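Local coordinates for protein galactose mutarotase related enzyme (Lactobacillus casei, PDB 3Q1N) that probably binds carbohydrate and may act as a sugar isomerase of the aldose 1-epimerase (galactose mutarotase) kind, at residues L24-K27 with A28-Y31; N98-T101 with L102-F105; L198-D201 with L202-G206. One frame throughout, in Å; residues are numbered along the deposited sequence. Where two conformers were deposited one is given.

Contact 1: residues L24-K27 with A28-Y31. With EDO (1,2-ethanediol), chain I.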
loop_
_atom_site.group_PDB
_atom_site.type_symbol
_atom_site.label_atom_id
_atom_site.label_comp_id
_atom_site.label_asym_id
_atom_site.label_seq_id
_atom_site.Cartn_x
_atom_site.Cartn_y
_atom_site.Cartn_z
ATOM N N LEU A 24 -15.268 -2.931 1.304
ATOM C CA LEU A 24 -15.609 -2.388 0.003
ATOM C C LEU A 24 -16.461 -3.422 -0.710
ATOM O O LEU A 24 -16.015 -4.533 -1.006
ATOM C CB LEU A 24 -14.308 -2.091 -0.754
ATOM C CG LEU A 24 -14.280 -1.272 -2.031
ATOM C CD1 LEU A 24 -14.905 0.128 -1.783
ATOM C CD2 LEU A 24 -12.872 -1.145 -2.517
ATOM N N VAL A 25 -17.712 -3.077 -0.924
ATOM C CA VAL A 25 -18.728 -4.055 -1.227
ATOM C C VAL A 25 -19.424 -3.695 -2.513
ATOM O O VAL A 25 -19.789 -2.534 -2.716
ATOM C CB VAL A 25 -19.778 -4.149 -0.073
ATOM C CG1 VAL A 25 -21.057 -4.948 -0.474
ATOM C CG2 VAL A 25 -19.155 -4.745 1.164
ATOM N N ASN A 26 -19.545 -4.695 -3.382
ATOM C CA ASN A 26 -20.402 -4.613 -4.561
ATOM C C ASN A 26 -21.840 -4.887 -4.144
ATOM O O ASN A 26 -22.177 -6.026 -3.749
ATOM C CB ASN A 26 -19.945 -5.640 -5.593
ATOM C CG ASN A 26 -20.628 -5.459 -6.937
ATOM O OD1 ASN A 26 -20.515 -4.392 -7.565
ATOM N ND2 ASN A 26 -21.301 -6.514 -7.407
ATOM N N LYS A 27 -22.705 -3.856 -4.185
ATOM C CA LYS A 27 -24.079 -3.996 -3.679
ATOM C C LYS A 27 -24.921 -4.980 -4.480
ATOM O O LYS A 27 -25.773 -5.620 -3.922
ATOM C CB LYS A 27 -24.810 -2.635 -3.665
ATOM C CG LYS A 27 -24.279 -1.641 -2.623
ATOM C CD LYS A 27 -25.142 -0.381 -2.590
ATOM C CE LYS A 27 -24.723 0.560 -1.505
ATOM N NZ LYS A 27 -25.631 1.774 -1.627
ATOM N N ALA A 28 -24.677 -5.091 -5.776
ATOM C CA ALA A 28 -25.480 -5.987 -6.642
ATOM C C ALA A 28 -25.508 -7.441 -6.158
ATOM O O ALA A 28 -26.535 -8.145 -6.316
ATOM C CB ALA A 28 -24.982 -5.927 -8.076
ATOM N N ASP A 29 -24.414 -7.910 -5.569
ATOM C CA ASP A 29 -24.376 -9.290 -5.036
ATOM C C ASP A 29 -23.787 -9.396 -3.632
ATOM O O ASP A 29 -23.474 -10.499 -3.155
ATOM C CB ASP A 29 -23.624 -10.198 -6.011
ATOM C CG ASP A 29 -22.152 -9.783 -6.220
ATOM O OD1 ASP A 29 -21.708 -8.780 -5.634
ATOM O OD2 ASP A 29 -21.443 -10.480 -6.992
ATOM N N ASN A 30 -23.652 -8.252 -2.954
ATOM C CA ASN A 30 -23.028 -8.172 -1.647
ATOM C C ASN A 30 -21.603 -8.771 -1.552
ATOM O O ASN A 30 -21.164 -9.188 -0.473
ATOM C CB ASN A 30 -23.931 -8.839 -0.613
ATOM C CG ASN A 30 -23.634 -8.413 0.762
ATOM O OD1 ASN A 30 -23.416 -7.213 1.041
ATOM N ND2 ASN A 30 -23.604 -9.391 1.681
ATOM N N TYR A 31 -20.877 -8.742 -2.647
ATOM C CA TYR A 31 -19.490 -9.247 -2.660
ATOM C C TYR A 31 -18.517 -8.293 -1.963
ATOM O O TYR A 31 -18.478 -7.102 -2.286
ATOM C CB TYR A 31 -19.030 -9.513 -4.084
ATOM C CG TYR A 31 -17.584 -9.940 -4.162
ATOM C CD1 TYR A 31 -17.226 -11.238 -3.904
ATOM C CD2 TYR A 31 -16.592 -9.055 -4.518
ATOM C CE1 TYR A 31 -15.908 -11.656 -3.957
ATOM C CE2 TYR A 31 -15.284 -9.459 -4.613
ATOM C CZ TYR A 31 -14.934 -10.761 -4.307
ATOM O OH TYR A 31 -13.628 -11.188 -4.365
HETATM C C1 EDO I . -10.807 -8.884 -5.639
HETATM O O1 EDO I . -12.143 -9.335 -5.863
HETATM C C2 EDO I . -9.865 -9.491 -6.667
HETATM O O2 EDO I . -9.864 -10.921 -6.549
HETATM O O HOH W 1 -23.196 -3.104 -7.546
#

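Contact 2: residues N98-T101 with L102-F105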
loop_
_atom_site.group_PDB
_atom_site.type_symbol
_atom_site.label_atom_id
_atom_site.label_comp_id
_atom_site.label_asym_id
_atom_site.label_seq_id
_atom_site.Cartn_x
_atom_site.Cartn_y
_atom_site.Cartn_z
ATOM N N ASN A 98 1.920 14.308 16.445
ATOM C CA ASN A 98 1.617 14.373 17.863
ATOM C C ASN A 98 2.916 14.172 18.663
ATOM O O ASN A 98 3.980 13.896 18.094
ATOM C CB ASN A 98 0.480 13.401 18.196
ATOM C CG ASN A 98 0.848 11.956 17.988
ATOM O OD1 ASN A 98 1.786 11.487 18.534
ATOM N ND2 ASN A 98 0.023 11.222 17.204
ATOM N N ALA A 99 2.860 14.319 19.982
ATOM C CA ALA A 99 4.039 14.190 20.818
ATOM C C ALA A 99 4.781 12.856 20.673
ATOM O O ALA A 99 6.008 12.832 20.737
ATOM C CB ALA A 99 3.667 14.453 22.333
ATOM N N GLU A 100 4.037 11.784 20.386
ATOM C CA GLU A 100 4.601 10.473 20.182
ATOM C C GLU A 100 5.305 10.373 18.813
ATOM O O GLU A 100 6.415 9.907 18.718
ATOM C CB GLU A 100 3.522 9.366 20.365
ATOM C CG GLU A 100 2.511 9.584 21.563
ATOM C CD GLU A 100 3.169 9.517 22.933
ATOM O OE1 GLU A 100 4.343 9.096 22.968
ATOM O OE2 GLU A 100 2.503 9.853 23.974
ATOM N N THR A 101 4.640 10.817 17.753
ATOM C CA THR A 101 5.238 10.766 16.417
ATOM C C THR A 101 6.489 11.630 16.374
ATOM O O THR A 101 7.458 11.301 15.702
ATOM C CB THR A 101 4.275 11.155 15.308
ATOM O OG1 THR A 101 4.027 12.566 15.298
ATOM C CG2 THR A 101 2.914 10.368 15.406
ATOM N N LEU A 102 6.474 12.784 17.075
ATOM C CA LEU A 102 7.653 13.669 17.065
ATOM C C LEU A 102 8.927 13.019 17.643
ATOM O O LEU A 102 10.030 13.389 17.244
ATOM C CB LEU A 102 7.363 14.970 17.800
ATOM C CG LEU A 102 6.414 15.905 17.086
ATOM C CD1 LEU A 102 5.944 16.988 18.067
ATOM C CD2 LEU A 102 7.078 16.505 15.822
ATOM N N LYS A 103 8.771 12.023 18.517
ATOM C CA LYS A 103 9.926 11.263 19.042
ATOM C C LYS A 103 10.545 10.358 17.993
ATOM O O LYS A 103 11.766 10.097 18.042
ATOM C CB LYS A 103 9.527 10.435 20.284
ATOM C CG LYS A 103 9.178 11.341 21.467
ATOM C CD LYS A 103 8.770 10.580 22.795
ATOM C CE LYS A 103 7.253 10.224 22.848
ATOM N NZ LYS A 103 6.621 10.158 24.262
ATOM N N LYS A 104 9.726 9.902 17.051
ATOM C CA LYS A 104 10.192 9.034 15.981
ATOM C C LYS A 104 10.631 9.823 14.749
ATOM O O LYS A 104 11.414 9.325 13.985
ATOM C CB LYS A 104 9.110 8.038 15.544
ATOM C CG LYS A 104 8.802 6.986 16.595
ATOM C CD LYS A 104 7.797 5.995 16.083
ATOM C CE LYS A 104 7.605 4.831 17.044
ATOM N NZ LYS A 104 6.808 5.243 18.239
ATOM N N PHE A 105 10.049 11.006 14.555
ATOM C CA PHE A 105 10.035 11.680 13.280
ATOM C C PHE A 105 9.796 13.169 13.600
ATOM O O PHE A 105 8.663 13.592 13.857
ATOM C CB PHE A 105 8.922 11.063 12.444
ATOM C CG PHE A 105 8.817 11.556 11.020
ATOM C CD1 PHE A 105 9.818 11.286 10.060
ATOM C CD2 PHE A 105 7.713 12.337 10.612
ATOM C CE1 PHE A 105 9.663 11.696 8.694
ATOM C CE2 PHE A 105 7.576 12.737 9.271
ATOM C CZ PHE A 105 8.524 12.447 8.342
HETATM O O HOH W 2 7.126 7.519 19.981
HETATM O O HOH W 3 5.983 13.646 13.594
#

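Contact 3: residues L198-D201 with L202-G206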
loop_
_atom_site.group_PDB
_atom_site.type_symbol
_atom_site.label_atom_id
_atom_site.label_comp_id
_atom_site.label_asym_id
_atom_site.label_seq_id
_atom_site.Cartn_x
_atom_site.Cartn_y
_atom_site.Cartn_z
ATOM N N LEU A 198 0.325 -15.478 -9.970
ATOM C CA LEU A 198 0.463 -15.241 -8.534
ATOM C C LEU A 198 0.245 -16.565 -7.787
ATOM O O LEU A 198 -0.885 -17.052 -7.652
ATOM C CB LEU A 198 -0.537 -14.167 -8.082
ATOM C CG LEU A 198 -0.393 -12.824 -8.808
ATOM C CD1 LEU A 198 -1.422 -11.816 -8.287
ATOM C CD2 LEU A 198 1.027 -12.242 -8.663
ATOM N N THR A 199 1.350 -17.160 -7.352
ATOM C CA THR A 199 1.349 -18.498 -6.800
ATOM C C THR A 199 2.037 -18.450 -5.442
ATOM O O THR A 199 2.765 -17.483 -5.113
ATOM C CB THR A 199 2.112 -19.462 -7.695
ATOM O OG1 THR A 199 3.477 -19.052 -7.741
ATOM C CG2 THR A 199 1.514 -19.496 -9.103
ATOM N N HIS A 200 1.814 -19.493 -4.656
ATOM C CA HIS A 200 2.550 -19.616 -3.398
ATOM C C HIS A 200 4.022 -19.846 -3.664
ATOM O O HIS A 200 4.856 -19.350 -2.922
ATOM C CB HIS A 200 1.961 -20.699 -2.501
ATOM C CG HIS A 200 0.731 -20.252 -1.782
ATOM N ND1 HIS A 200 0.753 -19.288 -0.799
ATOM C CD2 HIS A 200 -0.561 -20.609 -1.928
ATOM C CE1 HIS A 200 -0.479 -19.076 -0.369
ATOM N NE2 HIS A 200 -1.294 -19.869 -1.031
ATOM N N ASP A 201 4.333 -20.585 -4.734
ATOM C CA ASP A 201 5.718 -20.728 -5.184
ATOM C C ASP A 201 6.411 -19.367 -5.364
ATOM O O ASP A 201 7.550 -19.201 -4.940
ATOM C CB ASP A 201 5.806 -21.536 -6.482
ATOM C CG ASP A 201 5.764 -23.058 -6.250
ATOM O OD1 ASP A 201 5.724 -23.522 -5.090
ATOM O OD2 ASP A 201 5.764 -23.790 -7.252
ATOM N N LEU A 202 5.723 -18.403 -5.973
ATOM C CA LEU A 202 6.239 -17.042 -6.094
ATOM C C LEU A 202 6.263 -16.343 -4.719
ATOM O O LEU A 202 7.279 -15.750 -4.315
ATOM C CB LEU A 202 5.370 -16.216 -7.052
ATOM C CG LEU A 202 5.727 -14.715 -7.210
ATOM C CD1 LEU A 202 7.107 -14.520 -7.859
ATOM C CD2 LEU A 202 4.613 -13.938 -7.951
ATOM N N LEU A 203 5.141 -16.375 -4.014
ATOM C CA LEU A 203 4.977 -15.441 -2.871
ATOM C C LEU A 203 5.557 -15.926 -1.536
ATOM O O LEU A 203 5.737 -15.124 -0.619
ATOM C CB LEU A 203 3.499 -15.038 -2.716
ATOM C CG LEU A 203 2.962 -14.253 -3.919
ATOM C CD1 LEU A 203 1.447 -14.177 -3.855
ATOM C CD2 LEU A 203 3.615 -12.838 -4.026
ATOM N N ASP A 204 5.843 -17.211 -1.423
ATOM C CA ASP A 204 6.313 -17.779 -0.155
ATOM C C ASP A 204 7.660 -17.245 0.259
ATOM O O ASP A 204 7.995 -17.295 1.448
ATOM C CB ASP A 204 6.321 -19.317 -0.209
ATOM C CG ASP A 204 4.944 -19.923 0.075
ATOM O OD1 ASP A 204 4.031 -19.183 0.460
ATOM O OD2 ASP A 204 4.740 -21.139 -0.111
ATOM N N GLY A 205 8.419 -16.699 -0.691
ATOM C CA GLY A 205 9.713 -16.077 -0.418
ATOM C C GLY A 205 9.643 -14.621 0.011
ATOM O O GLY A 205 10.682 -13.940 0.123
ATOM N N GLY A 206 8.431 -14.112 0.221
ATOM C CA GLY A 206 8.262 -12.754 0.679
ATOM C C GLY A 206 7.675 -11.845 -0.356
ATOM O O GLY A 206 7.418 -12.236 -1.513
HETATM O O HOH W 4 2.555 -16.830 -0.065
#

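Contact 1: residues L24-K27 with A28-Y31
Asn26 and Tyr31 close a beta hairpin, pairing strand 20-26 with strand 31-32 as an antiparallel hydrogen-bonded pair, and the side chain of Asn26, described here in one of its two conformers, braces the loop between them. In the backbone, Asn26 N donates to Tyr31 O at 2.9 Å, while the return bond from Tyr31 N to Asn26 O is weak. Along Asn26, CB lies 3.6 Å from Asp29 OD1, and 4.3 Å from the CB of Tyr31, since both side chains leave the same face of the sheet. CG, anti to the backbone N (chi1 -170°), lies 3.7 Å from Asp29 OD1. At the tip the two ends part: OD1 accepts from a water that also receives the N-H of Ala28, and ND2 gives a nearly straight bond (170°) to Asp29 OD1 at 2.9 Å. The amide and carboxylate planes are nearly perpendicular (86°), and ND2 meets OD1 from above the carboxylate plane. From the opposite face Tyr31 N reaches the same oxygen at 3.1 Å, completing an Asx turn, and the two donors hold the carboxylate between them. Asp29 OD2 is hydrogen-bonded to His227, whose ring also stacks on Tyr31. Val25 CA adds a C-H...O contact to Tyr31 O. At the far end of the tyrosine, OH is hydrogen-bonded to O1 of a bound 1,2-ethanediol at 2.8 Å.

Contact 2: residues N98-T101 with L102-F105
Glu100 and Lys103 run side by side along the short, weakly bonded helix of about 99-104 and join in a salt bridge, with Lys103 NZ 2.8 Å from Glu100 OE1. The ammonium group meets that oxygen from above the carboxylate plane, 36° out of it; the glutamate bends at chi2 and the lysine at chi3 (-86°), which brings the two ends together. In the backbone, Leu102 N donates to Asn98 O at 2.9 Å, almost in line with the carbonyl, and Leu102 CG rests 3.3 Å from the same Asn98 O. Farther along, Thr101 O accepts from Lys104 N and, weakly, from Phe105 N.

These bonds start from a capping box. Asn98 OD1 takes the N-H of Thr101 at 3.0 Å and, weakly, that of Glu100, while Asn98 N donates to Thr101 OG1 in a straight bond (171°). Thr101 OG1 also donates to a water that in turn donates to Phe105 O, linking the first turn to Phe105. An alanine in place of Thr101 would probably leave Asn98 N and this water without their shared hydroxyl partner and weaken the hold on the helix start. A second water joins Glu100 O to Lys104 NZ.

Thr101 packs on Phe75 and Tyr79 of neighbouring loops, and Lys104 O is bonded to the hydroxyl of Tyr61. In the chain the helix connects strands 90-96 and 109-118, antiparallel neighbours in the large sheet.

Contact 3: residues L198-D201 with L202-G206
The short helix 200-203 opens with a threonine N-cap: Thr199 OG1 accepts the N-H of Leu202 at 2.9 Å. A chi1 of 64° sets this hydroxyl between the threonine's own backbone N and carbonyl carbon, facing the first turn. Leu202 crosses the threonine at about a right angle, its CB also 3.5 Å from OG1. The main-chain bonds Leu203 N to Thr199 O and Asp204 N to His200 O, each 2.8 Å, then build the helical turn.

Asp204 folds back over that turn, its CG 3.1 Å from His200 O, and its OD1 approaches the edge of the imidazole, 3.5 Å from His200 ND1. A water bridges His200 ND1 and Asp204 OD1, which also takes the backbone N-H of His246; the His200 ring is in turn stacked on Phe156.

On the apolar side, Leu198 and Leu202 point the same way and touch through their CD2 methyls at 4.0 Å. Leu202 goes on to Ile188, Pro189 and Val208, and Leu203 to Val208 and Ile241. A type I turn from Leu203 to Gly206, closed by Gly206 N to Leu203 O, then leads toward strand 208-210, making this an N-capped single-turn helix linking two strands of a beta-rich fold.

How the contacts relate
All three contacts are local, within connections between strands of this largely beta chain, and none touches another. Contact 1 is a surface hairpin within the four-stranded sheet, whereas contacts 2 and 3 are partly buried short helices lying on opposite sides of the chain's centre, with centres about 36 Å apart. Contact 2 connects two neighbours in the nine-stranded sheet; contact 3 leads from 195-197, one of the two outer strands of that sheet, to strand 208-210 of the six-stranded one. Their chemistry follows: side-chain amide and carboxylate fix the hairpin loop, a reciprocal cap and a salt bridge serve 98-105, and a one-sided threonine cap with leucine packing serves 198-206.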